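Local atomic coordinates of mandelate racemase/muconate lactonizing protein (Thermobispora bispora, PDB entry 3VC5), a protein that probably catalyses the magnesium-dependent dehydration of D-glucarate to 5-dehydro-4-deoxy-D-glucarate, as a member of the mandelate racemase/muconate lactonizing enzyme family. Residues H312-G317 with S336-S341; V162-Y167 with I345-M350; L308-H313 with V319-I324; G116-G119 with V124-V127. All coordinates share one frame; numbering follows the deposited sequence.

Interaction 4 comes first along the chain, in the N-terminal domain; the other three belong to the barrel. Interaction 2 ties strand 161-169 to helix 344-355, and the segments of interactions 3 and 1 lie between these two along the chain. Interactions 1 and 3 share H312 and H313, their centres about 7 Å apart, and use neighbouring strands 307-310 and 334-337 of one sheet. The centres of interactions 2 and 4 each lie about 10 Å from that of interaction 1, but about 20 Å from each other. In interaction 1 barrel strands, helix 344-355 and the N-terminal domain meet around the probable active site, through H338 bonding to D311, H313 to S346, and H338 packing on T118.

Interaction 1 of 4, residues H312-G317 with S336-S341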
loop_
_atom_site.group_PDB
_atom_site.type_symbol
_atom_site.label_atom_id
_atom_site.label_comp_id
_atom_site.label_asym_id
_atom_site.label_seq_id
_atom_site.Cartn_x
_atom_site.Cartn_y
_atom_site.Cartn_z
ATOM N N HIS A 312 -4.397 6.672 -11.428
ATOM C CA HIS A 312 -3.299 5.717 -11.664
ATOM C C HIS A 312 -2.391 6.164 -12.783
ATOM O O HIS A 312 -1.247 5.668 -12.887
ATOM C CB HIS A 312 -3.826 4.305 -11.923
ATOM C CG HIS A 312 -4.383 4.087 -13.303
ATOM N ND1 HIS A 312 -5.724 4.222 -13.587
ATOM C CD2 HIS A 312 -3.781 3.722 -14.471
ATOM C CE1 HIS A 312 -5.933 3.956 -14.866
ATOM N NE2 HIS A 312 -4.778 3.599 -15.418
ATOM N N HIS A 313 -2.876 7.072 -13.650
ATOM C CA HIS A 313 -2.054 7.488 -14.796
ATOM C C HIS A 313 -0.876 8.352 -14.379
ATOM O O HIS A 313 0.082 8.491 -15.140
ATOM C CB HIS A 313 -2.886 8.254 -15.839
ATOM C CG HIS A 313 -4.049 7.475 -16.376
ATOM N ND1 HIS A 313 -5.292 7.538 -15.799
ATOM C CD2 HIS A 313 -4.173 6.672 -17.466
ATOM C CE1 HIS A 313 -6.138 6.773 -16.498
ATOM N NE2 HIS A 313 -5.467 6.219 -17.498
ATOM N N TYR A 314 -0.943 8.964 -13.195
ATOM C CA TYR A 314 0.253 9.714 -12.744
ATOM C C TYR A 314 0.684 9.357 -11.327
ATOM O O TYR A 314 1.725 9.858 -10.882
ATOM C CB TYR A 314 0.110 11.253 -12.943
ATOM C CG TYR A 314 -1.041 11.908 -12.191
ATOM C CD1 TYR A 314 -0.917 12.251 -10.850
ATOM C CD2 TYR A 314 -2.255 12.191 -12.828
ATOM C CE1 TYR A 314 -1.946 12.901 -10.169
ATOM C CE2 TYR A 314 -3.279 12.837 -12.163
ATOM C CZ TYR A 314 -3.144 13.139 -10.821
ATOM O OH TYR A 314 -4.189 13.768 -10.173
ATOM N N TRP A 315 -0.065 8.478 -10.633
ATOM C CA TRP A 315 0.400 7.961 -9.325
ATOM C C TRP A 315 1.169 6.636 -9.491
ATOM O O TRP A 315 1.609 6.052 -8.519
ATOM C CB TRP A 315 -0.741 7.809 -8.311
ATOM C CG TRP A 315 -1.194 9.111 -7.717
ATOM C CD1 TRP A 315 -2.127 9.975 -8.234
ATOM C CD2 TRP A 315 -0.753 9.688 -6.479
ATOM N NE1 TRP A 315 -2.325 11.035 -7.382
ATOM C CE2 TRP A 315 -1.479 10.906 -6.300
ATOM C CE3 TRP A 315 0.178 9.298 -5.505
ATOM C CZ2 TRP A 315 -1.306 11.731 -5.182
ATOM C CZ3 TRP A 315 0.367 10.137 -4.368
ATOM C CH2 TRP A 315 -0.396 11.337 -4.222
ATOM N N GLY A 316 1.295 6.150 -10.724
ATOM C CA GLY A 316 2.196 5.027 -10.993
ATOM C C GLY A 316 1.551 3.663 -11.082
ATOM O O GLY A 316 2.197 2.645 -10.756
ATOM N N GLY A 317 0.330 3.600 -11.606
ATOM C CA GLY A 317 -0.288 2.301 -11.829
ATOM C C GLY A 317 -1.277 1.886 -10.759
ATOM O O GLY A 317 -1.483 2.600 -9.747
ATOM N N SER A 336 -11.388 9.943 -4.061
ATOM C CA SER A 336 -12.182 9.947 -5.271
ATOM C C SER A 336 -11.207 9.624 -6.413
ATOM O O SER A 336 -10.108 9.109 -6.159
ATOM C CB SER A 336 -12.834 11.322 -5.457
ATOM O OG SER A 336 -13.683 11.346 -6.588
ATOM N N MET A 337 -11.581 9.917 -7.659
ATOM C CA MET A 337 -10.678 9.596 -8.765
ATOM C C MET A 337 -10.797 10.659 -9.835
ATOM O O MET A 337 -11.894 10.969 -10.277
ATOM C CB MET A 337 -11.043 8.232 -9.381
ATOM C CG MET A 337 -10.011 7.718 -10.402
ATOM S SD MET A 337 -10.354 6.067 -11.064
ATOM C CE MET A 337 -10.141 5.056 -9.587
ATOM N N HIS A 338 -9.654 11.187 -10.260
ATOM C CA HIS A 338 -9.540 12.181 -11.317
ATOM C C HIS A 338 -9.495 11.477 -12.680
ATOM O O HIS A 338 -8.921 10.366 -12.823
ATOM C CB HIS A 338 -8.262 13.017 -11.081
ATOM C CG HIS A 338 -7.810 13.807 -12.279
ATOM N ND1 HIS A 338 -6.920 13.308 -13.224
ATOM C CD2 HIS A 338 -8.124 15.068 -12.680
ATOM C CE1 HIS A 338 -6.707 14.237 -14.152
ATOM N NE2 HIS A 338 -7.439 15.310 -13.849
ATOM N N SER A 339 -10.028 12.173 -13.682
ATOM C CA SER A 339 -10.061 11.687 -15.052
ATOM C C SER A 339 -9.383 12.706 -16.002
ATOM O O SER A 339 -9.446 13.927 -15.756
ATOM C CB SER A 339 -11.526 11.428 -15.461
ATOM O OG SER A 339 -11.610 11.114 -16.834
ATOM N N ASN A 340 -8.759 12.213 -17.081
ATOM C CA ASN A 340 -8.491 13.023 -18.280
ATOM C C ASN A 340 -9.180 12.310 -19.462
ATOM O O ASN A 340 -9.479 11.090 -19.369
ATOM C CB ASN A 340 -7.004 13.118 -18.599
ATOM C CG ASN A 340 -6.268 14.120 -17.742
ATOM O OD1 ASN A 340 -5.410 13.731 -16.956
ATOM N ND2 ASN A 340 -6.571 15.407 -17.898
ATOM N N SER A 341 -9.410 13.024 -20.566
ATOM C CA SER A 341 -10.050 12.403 -21.743
ATOM C C SER A 341 -9.397 11.062 -22.002
ATOM O O SER A 341 -8.161 11.006 -22.144
ATOM C CB SER A 341 -9.790 13.286 -22.952
ATOM O OG SER A 341 -10.290 14.593 -22.694
#
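This is a buried aromatic contact between Y314 and H338, sitting where strand 334-337 ends and the short helix 312-315 follows its neighbour strand 307-310. The two rings form an offset edge-to-face pair, their centroids 5.9 Å apart and their planes at 63°. The tyrosine supplies the edge: its CE2 comes to 3.8 Å from ND1 of H338, which lies near the plane of the phenol ring. The hydroxyl lies near the same imidazole, OH standing 4.1 Å from ND1 of H338. No hydrogen bond joins the segments, so the two side chains meet by ring packing.

Y314 has CG tucked between its backbone N and carbonyl carbon (chi1 61°), a crowded position that lifts the ring off the helical turn toward the histidine. In H338, CG is anti to the backbone N (chi1 164°), which carries the imidazole toward D311, just beyond the end of strand 307-310; its ND1 is hydrogen-bonded to OD2 of D311, fixing the ring's rotation. Both rings touch N287, a residue of the magnesium site, which holds no metal in this chain. H338 is the predicted proton acceptor, and its bond to D311 matches the His-Asp pair found at the mouth of the barrel in the mandelate racemase branch of the enolase superfamily.

Interaction 2 of 4, residues V162-Y167 with I345-M350; sequences VPYSAY and ISLAAM
Y164 runs from strand 161-169 to helix 344-355, where it meets L347 and M350, one turn apart on the helix. Its CB already points at the helix, and CG lies anti to the carbonyl carbon (chi1 -74°), which aims the ring at the helix. Along one side, CE1 comes 4.2 Å from CE of M350, the methyl approaching the ring at its edge. CZ is next, 3.8 Å from CD1 of L347, which meets the ring obliquely. At the tip, OH lies 3.6 Å from that same CD1 of L347 and 3.6 Å from CB of M350, and is hydrogen-bonded to OG1 of T351. The phenol oxygen is thus satisfied on the helix though hemmed in by carbon.

M350 makes two touches because its chain bends at chi3 (77°), folding CE back to the ring while CB stays at the hydroxyl. C364 and T366 pack on Y164 as well. An alanine here would probably leave OG1 of T351 without its phenol mate and open a gap between strand and helix beside L347 and M350. The helix follows the seventh strand of the barrel sheet, whereas 161-169 is the first; joining them across the closure of the sheet fits the modified (beta/alpha)7-beta barrel of the enolase superfamily.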
loop_
_atom_site.group_PDB
_atom_site.type_symbol
_atom_site.label_atom_id
_atom_site.label_comp_id
_atom_site.label_asym_id
_atom_site.label_seq_id
_atom_site.Cartn_x
_atom_site.Cartn_y
_atom_site.Cartn_z
ATOM N N VAL A 162 -18.862 0.230 -10.195
ATOM C CA VAL A 162 -18.172 1.426 -9.713
ATOM C C VAL A 162 -18.950 2.641 -10.165
ATOM O O VAL A 162 -19.077 2.891 -11.372
ATOM C CB VAL A 162 -16.771 1.489 -10.318
ATOM C CG1 VAL A 162 -16.102 2.833 -10.022
ATOM C CG2 VAL A 162 -15.921 0.300 -9.807
ATOM N N PRO A 163 -19.510 3.389 -9.211
ATOM C CA PRO A 163 -20.225 4.604 -9.606
ATOM C C PRO A 163 -19.298 5.684 -10.152
ATOM O O PRO A 163 -18.200 5.892 -9.628
ATOM C CB PRO A 163 -20.861 5.094 -8.286
ATOM C CG PRO A 163 -20.890 3.878 -7.399
ATOM C CD PRO A 163 -19.636 3.109 -7.766
ATOM N N TYR A 164 -19.789 6.374 -11.184
ATOM C CA TYR A 164 -19.135 7.498 -11.825
ATOM C C TYR A 164 -20.040 8.723 -11.738
ATOM O O TYR A 164 -21.267 8.599 -11.690
ATOM C CB TYR A 164 -18.747 7.195 -13.300
ATOM C CG TYR A 164 -17.557 6.261 -13.434
ATOM C CD1 TYR A 164 -16.249 6.772 -13.549
ATOM C CD2 TYR A 164 -17.732 4.890 -13.396
ATOM C CE1 TYR A 164 -15.148 5.919 -13.645
ATOM C CE2 TYR A 164 -16.655 4.028 -13.504
ATOM C CZ TYR A 164 -15.350 4.559 -13.599
ATOM O OH TYR A 164 -14.292 3.705 -13.704
ATOM N N SER A 165 -19.429 9.900 -11.776
ATOM C CA SER A 165 -20.140 11.181 -11.817
ATOM C C SER A 165 -20.392 11.635 -13.252
ATOM O O SER A 165 -19.707 11.214 -14.205
ATOM C CB SER A 165 -19.326 12.261 -11.080
ATOM O OG SER A 165 -18.071 12.437 -11.724
ATOM N N ALA A 166 -21.389 12.504 -13.398
ATOM C CA ALA A 166 -21.614 13.245 -14.620
ATOM C C ALA A 166 -20.646 14.425 -14.628
ATOM O O ALA A 166 -20.749 15.310 -13.765
ATOM C CB ALA A 166 -23.064 13.767 -14.643
ATOM N N TYR A 167 -19.732 14.440 -15.594
ATOM C CA TYR A 167 -18.669 15.456 -15.660
ATOM C C TYR A 167 -19.164 16.579 -16.577
ATOM O O TYR A 167 -19.060 16.500 -17.793
ATOM C CB TYR A 167 -17.365 14.870 -16.198
ATOM C CG TYR A 167 -16.113 15.564 -15.671
ATOM C CD1 TYR A 167 -16.114 16.919 -15.333
ATOM C CD2 TYR A 167 -14.914 14.852 -15.554
ATOM C CE1 TYR A 167 -14.963 17.537 -14.838
ATOM C CE2 TYR A 167 -13.746 15.471 -15.049
ATOM C CZ TYR A 167 -13.772 16.803 -14.716
ATOM O OH TYR A 167 -12.635 17.444 -14.180
ATOM N N ILE A 345 -9.464 1.246 -22.363
ATOM C CA ILE A 345 -8.403 0.562 -21.608
ATOM C C ILE A 345 -8.272 1.269 -20.259
ATOM O O ILE A 345 -8.312 0.629 -19.197
ATOM C CB ILE A 345 -7.083 0.560 -22.377
ATOM C CG1 ILE A 345 -7.231 -0.315 -23.634
ATOM C CG2 ILE A 345 -5.907 0.092 -21.448
ATOM C CD1 ILE A 345 -6.155 0.006 -24.692
ATOM N N SER A 346 -8.182 2.594 -20.304
ATOM C CA SER A 346 -8.155 3.409 -19.064
ATOM C C SER A 346 -9.440 3.181 -18.261
ATOM O O SER A 346 -9.383 3.023 -17.049
ATOM C CB SER A 346 -8.004 4.894 -19.370
ATOM O OG SER A 346 -6.655 5.141 -19.700
ATOM N N LEU A 347 -10.597 3.136 -18.928
ATOM C CA LEU A 347 -11.861 2.933 -18.173
ATOM C C LEU A 347 -11.866 1.575 -17.472
ATOM O O LEU A 347 -12.269 1.481 -16.291
ATOM C CB LEU A 347 -13.106 3.028 -19.066
ATOM C CG LEU A 347 -14.452 2.994 -18.309
ATOM C CD1 LEU A 347 -14.599 4.105 -17.292
ATOM C CD2 LEU A 347 -15.603 3.054 -19.307
ATOM N N ALA A 348 -11.359 0.531 -18.142
ATOM C CA ALA A 348 -11.315 -0.811 -17.517
ATOM C C ALA A 348 -10.375 -0.738 -16.298
ATOM O O ALA A 348 -10.704 -1.227 -15.216
ATOM C CB ALA A 348 -10.817 -1.844 -18.488
ATOM N N ALA A 349 -9.210 -0.105 -16.488
ATOM C CA ALA A 349 -8.227 -0.026 -15.398
ATOM C C ALA A 349 -8.779 0.762 -14.196
ATOM O O ALA A 349 -8.641 0.330 -13.049
ATOM C CB ALA A 349 -6.944 0.564 -15.892
ATOM N N MET A 350 -9.409 1.903 -14.477
ATOM C CA MET A 350 -10.064 2.706 -13.452
ATOM C C MET A 350 -11.059 1.898 -12.664
ATOM O O MET A 350 -11.162 2.009 -11.431
ATOM C CB MET A 350 -10.735 3.954 -14.059
ATOM C CG MET A 350 -9.729 4.934 -14.680
ATOM S SD MET A 350 -10.494 6.003 -15.946
ATOM C CE MET A 350 -11.364 7.172 -14.936
#

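Interaction 3 of 4, residues L308-H313 with V319-I324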
loop_
_atom_site.group_PDB
_atom_site.type_symbol
_atom_site.label_atom_id
_atom_site.label_comp_id
_atom_site.label_asym_id
_atom_site.label_seq_id
_atom_site.Cartn_x
_atom_site.Cartn_y
_atom_site.Cartn_z
ATOM N N LEU A 308 -8.668 13.221 -1.616
ATOM C CA LEU A 308 -7.670 13.143 -2.690
ATOM C C LEU A 308 -8.331 12.465 -3.906
ATOM O O LEU A 308 -8.924 11.390 -3.750
ATOM C CB LEU A 308 -6.462 12.287 -2.274
ATOM C CG LEU A 308 -5.399 12.119 -3.359
ATOM C CD1 LEU A 308 -4.815 13.498 -3.743
ATOM C CD2 LEU A 308 -4.302 11.162 -2.864
ATOM N N LEU A 309 -8.216 13.063 -5.092
ATOM C CA LEU A 309 -8.606 12.361 -6.327
ATOM C C LEU A 309 -7.351 11.611 -6.755
ATOM O O LEU A 309 -6.367 12.218 -7.179
ATOM C CB LEU A 309 -9.034 13.342 -7.428
ATOM C CG LEU A 309 -10.497 13.819 -7.370
ATOM C CD1 LEU A 309 -10.770 14.741 -6.162
ATOM C CD2 LEU A 309 -10.881 14.516 -8.664
ATOM N N ILE A 310 -7.365 10.299 -6.590
ATOM C CA ILE A 310 -6.265 9.458 -7.052
ATOM C C ILE A 310 -6.381 9.343 -8.589
ATOM O O ILE A 310 -7.445 9.604 -9.186
ATOM C CB ILE A 310 -6.377 8.069 -6.385
ATOM C CG1 ILE A 310 -5.059 7.300 -6.438
ATOM C CG2 ILE A 310 -7.466 7.219 -7.044
ATOM C CD1 ILE A 310 -3.966 7.973 -5.600
ATOM N N ASP A 311 -5.294 8.941 -9.233
ATOM C CA ASP A 311 -5.304 8.789 -10.686
ATOM C C ASP A 311 -4.124 7.913 -11.043
ATOM O O ASP A 311 -2.966 8.343 -10.883
ATOM C CB ASP A 311 -5.248 10.154 -11.403
ATOM C CG ASP A 311 -5.303 10.020 -12.917
ATOM O OD1 ASP A 311 -4.857 8.950 -13.439
ATOM O OD2 ASP A 311 -5.690 11.004 -13.599
ATOM N N HIS A 312 -4.397 6.672 -11.428
ATOM C CA HIS A 312 -3.299 5.717 -11.664
ATOM C C HIS A 312 -2.391 6.164 -12.783
ATOM O O HIS A 312 -1.247 5.668 -12.887
ATOM C CB HIS A 312 -3.826 4.305 -11.923
ATOM C CG HIS A 312 -4.383 4.087 -13.303
ATOM N ND1 HIS A 312 -5.724 4.222 -13.587
ATOM C CD2 HIS A 312 -3.781 3.722 -14.471
ATOM C CE1 HIS A 312 -5.933 3.956 -14.866
ATOM N NE2 HIS A 312 -4.778 3.599 -15.418
ATOM N N HIS A 313 -2.876 7.072 -13.650
ATOM C CA HIS A 313 -2.054 7.488 -14.796
ATOM C C HIS A 313 -0.876 8.352 -14.379
ATOM O O HIS A 313 0.082 8.491 -15.140
ATOM C CB HIS A 313 -2.886 8.254 -15.839
ATOM C CG HIS A 313 -4.049 7.475 -16.376
ATOM N ND1 HIS A 313 -5.292 7.538 -15.799
ATOM C CD2 HIS A 313 -4.173 6.672 -17.466
ATOM C CE1 HIS A 313 -6.138 6.773 -16.498
ATOM N NE2 HIS A 313 -5.467 6.219 -17.498
ATOM N N VAL A 319 -1.388 -0.860 -8.558
ATOM C CA VAL A 319 -0.887 -1.254 -7.247
ATOM C C VAL A 319 -0.407 -0.056 -6.428
ATOM O O VAL A 319 -0.813 0.077 -5.250
ATOM C CB VAL A 319 0.222 -2.332 -7.369
ATOM C CG1 VAL A 319 0.773 -2.671 -6.000
ATOM C CG2 VAL A 319 -0.365 -3.556 -8.028
ATOM N N ARG A 320 0.394 0.832 -7.027
ATOM C CA ARG A 320 0.852 2.019 -6.282
ATOM C C ARG A 320 -0.348 2.870 -5.839
ATOM O O ARG A 320 -0.378 3.386 -4.713
ATOM C CB ARG A 320 1.845 2.854 -7.090
ATOM C CG ARG A 320 3.262 2.269 -7.156
ATOM C CD ARG A 320 4.255 3.099 -7.958
ATOM N NE ARG A 320 4.374 4.527 -7.612
ATOM C CZ ARG A 320 5.366 5.053 -6.891
ATOM N NH1 ARG A 320 6.303 4.252 -6.398
ATOM N NH2 ARG A 320 5.414 6.377 -6.654
ATOM N N SER A 321 -1.346 2.973 -6.709
ATOM C CA SER A 321 -2.559 3.739 -6.363
ATOM C C SER A 321 -3.249 3.095 -5.164
ATOM O O SER A 321 -3.733 3.806 -4.265
ATOM C CB SER A 321 -3.510 3.852 -7.548
ATOM O OG SER A 321 -2.931 4.629 -8.585
ATOM N N ALA A 322 -3.365 1.756 -5.181
ATOM C CA ALA A 322 -3.956 1.054 -4.032
ATOM C C ALA A 322 -3.185 1.335 -2.730
ATOM O O ALA A 322 -3.798 1.519 -1.673
ATOM C CB ALA A 322 -4.057 -0.480 -4.299
ATOM N N HIS A 323 -1.853 1.344 -2.804
ATOM C CA HIS A 323 -1.018 1.659 -1.612
ATOM C C HIS A 323 -1.327 3.057 -1.111
ATOM O O HIS A 323 -1.444 3.287 0.108
ATOM C CB HIS A 323 0.463 1.543 -1.930
ATOM C CG HIS A 323 0.957 0.132 -2.015
ATOM N ND1 HIS A 323 2.146 -0.266 -1.452
ATOM C CD2 HIS A 323 0.419 -0.972 -2.593
ATOM C CE1 HIS A 323 2.336 -1.556 -1.685
ATOM N NE2 HIS A 323 1.291 -2.013 -2.367
ATOM N N ILE A 324 -1.398 4.012 -2.029
ATOM C CA ILE A 324 -1.768 5.392 -1.648
ATOM C C ILE A 324 -3.156 5.488 -1.036
ATOM O O ILE A 324 -3.377 6.273 -0.105
ATOM C CB ILE A 324 -1.522 6.385 -2.801
ATOM C CG1 ILE A 324 -0.045 6.357 -3.211
ATOM C CG2 ILE A 324 -2.018 7.803 -2.440
ATOM C CD1 ILE A 324 0.939 6.735 -2.109
#
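I310 lays its CG1-CD1 branch over two residues of helix 318-330, S321 and I324. CG1 sits 3.9 Å from CB of S321, and one bond further out CD1 reaches 3.7 Å from CG2 of I324. Having CG1 anti to the backbone N (chi1 -161°) is what extends this branch from the strand to the helix. L308, two residues earlier on the same side of the strand, adds its CD2 at 4.1 Å from that same CG2 of I324, so the isoleucine methyl is met from two neighbouring strand side chains. W315 also packs against L308, I310, S321 and I324.

The strand and the helix run antiparallel, 163° between their directions and 10.2 Å between axes: this is one beta-alpha unit of the barrel, the helix returning along the outside of the strand that precedes it. Its far side belongs to the dimer, where H323 stacks on H323 of the second subunit.

Beyond the strand, S321 OG comes within 3.3 Å of CA of H312, while the hydroxyl is hydrogen-bonded to the backbone O of G317. D311 is the N-cap of helix 312-315. Two bonds grip its OD1, which takes the backbone N-H of H313 at 2.7 Å on the anti side and ND1 of the H313 ring at 2.8 Å on the syn side, both tilted somewhat out of the carboxylate plane, the oxygen lying nearly in the imidazole plane. OD2 is hydrogen-bonded to ND1 of H338, and NE2 of H313 to OG of S346.

Interaction 4 of 4, residues G116-G119 with V124-V127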
loop_
_atom_site.group_PDB
_atom_site.type_symbol
_atom_site.label_atom_id
_atom_site.label_comp_id
_atom_site.label_asym_id
_atom_site.label_seq_id
_atom_site.Cartn_x
_atom_site.Cartn_y
_atom_site.Cartn_z
ATOM N N GLY A 116 -1.152 22.365 -16.743
ATOM C CA GLY A 116 -0.972 22.335 -15.274
ATOM C C GLY A 116 -2.147 21.795 -14.485
ATOM O O GLY A 116 -2.184 21.925 -13.206
ATOM N N LEU A 117 -3.098 21.143 -15.185
ATOM C CA LEU A 117 -4.312 20.770 -14.464
ATOM C C LEU A 117 -4.173 19.498 -13.624
ATOM O O LEU A 117 -5.127 19.099 -12.928
ATOM C CB LEU A 117 -5.535 20.701 -15.386
ATOM C CG LEU A 117 -5.858 22.021 -16.090
ATOM C CD1 LEU A 117 -7.161 21.913 -16.835
ATOM C CD2 LEU A 117 -5.933 23.197 -15.109
ATOM N N THR A 118 -3.010 18.841 -13.695
ATOM C CA THR A 118 -2.715 17.788 -12.733
ATOM C C THR A 118 -1.480 18.131 -11.865
ATOM O O THR A 118 -0.710 17.239 -11.465
ATOM C CB THR A 118 -2.531 16.392 -13.384
ATOM O OG1 THR A 118 -1.440 16.418 -14.318
ATOM C CG2 THR A 118 -3.819 15.949 -14.115
ATOM N N GLY A 119 -1.306 19.417 -11.580
ATOM C CA GLY A 119 -0.248 19.856 -10.668
ATOM C C GLY A 119 1.134 19.857 -11.292
ATOM O O GLY A 119 1.299 19.673 -12.511
ATOM N N VAL A 124 9.699 11.826 -9.878
ATOM C CA VAL A 124 8.902 10.643 -9.546
ATOM C C VAL A 124 7.622 10.643 -10.365
ATOM O O VAL A 124 7.226 9.613 -10.862
ATOM C CB VAL A 124 8.613 10.503 -8.023
ATOM C CG1 VAL A 124 7.585 9.421 -7.742
ATOM C CG2 VAL A 124 9.930 10.281 -7.268
ATOM N N LYS A 125 6.944 11.787 -10.486
ATOM C CA LYS A 125 5.705 11.768 -11.240
ATOM C C LYS A 125 5.971 11.399 -12.701
ATOM O O LYS A 125 5.138 10.732 -13.350
ATOM C CB LYS A 125 4.995 13.140 -11.128
ATOM C CG LYS A 125 3.544 13.155 -11.599
ATOM C CD LYS A 125 2.945 14.539 -11.359
ATOM C CE LYS A 125 1.713 14.817 -12.115
ATOM N NZ LYS A 125 1.623 16.255 -12.545
ATOM N N THR A 126 7.104 11.844 -13.250
ATOM C CA THR A 126 7.439 11.520 -14.644
ATOM C C THR A 126 7.638 10.010 -14.794
ATOM O O THR A 126 7.058 9.361 -15.700
ATOM C CB THR A 126 8.704 12.268 -15.087
ATOM O OG1 THR A 126 8.416 13.670 -15.065
ATOM C CG2 THR A 126 9.107 11.860 -16.517
ATOM N N VAL A 127 8.402 9.437 -13.874
ATOM C CA VAL A 127 8.637 7.967 -13.872
ATOM C C VAL A 127 7.305 7.226 -13.700
ATOM O O VAL A 127 7.018 6.269 -14.425
ATOM C CB VAL A 127 9.598 7.570 -12.761
ATOM C CG1 VAL A 127 9.695 6.016 -12.639
ATOM C CG2 VAL A 127 10.968 8.184 -13.031
#
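The flat group in this contact is the T118-G119 peptide: K125 NZ reaches O of T118 at 2.8 Å from above the carbonyl plane, 49° out of it, standing out past the oxygen. N of G119 is hydrogen-bonded to O of G116 at 3.1 Å, closing a type I beta turn. A second flat group, the ring of Y314, meets the ammonium by a cation-pi contact.

The turn belongs to the N-terminal domain, which in this family caps the mouth of the barrel, and leads into helix 123-146. K125 leaves the helix with CG anti to its backbone N (chi1 -166°) and stays extended until a bend at chi4. NZ also bonds O of S120, so two carbonyls of the loop just before its own helix grip the buried ammonium. A methionine in its place would probably leave the carbonyls of T118 and S120 without their donor and free the turn to shift.

T118 turns OG1 between its backbone N and carbonyl carbon (chi1 60°), 3.5 Å from NZ of K125. Its other branch faces the probable active site, with CG2 of T118 3.4 Å from CE1 of H338.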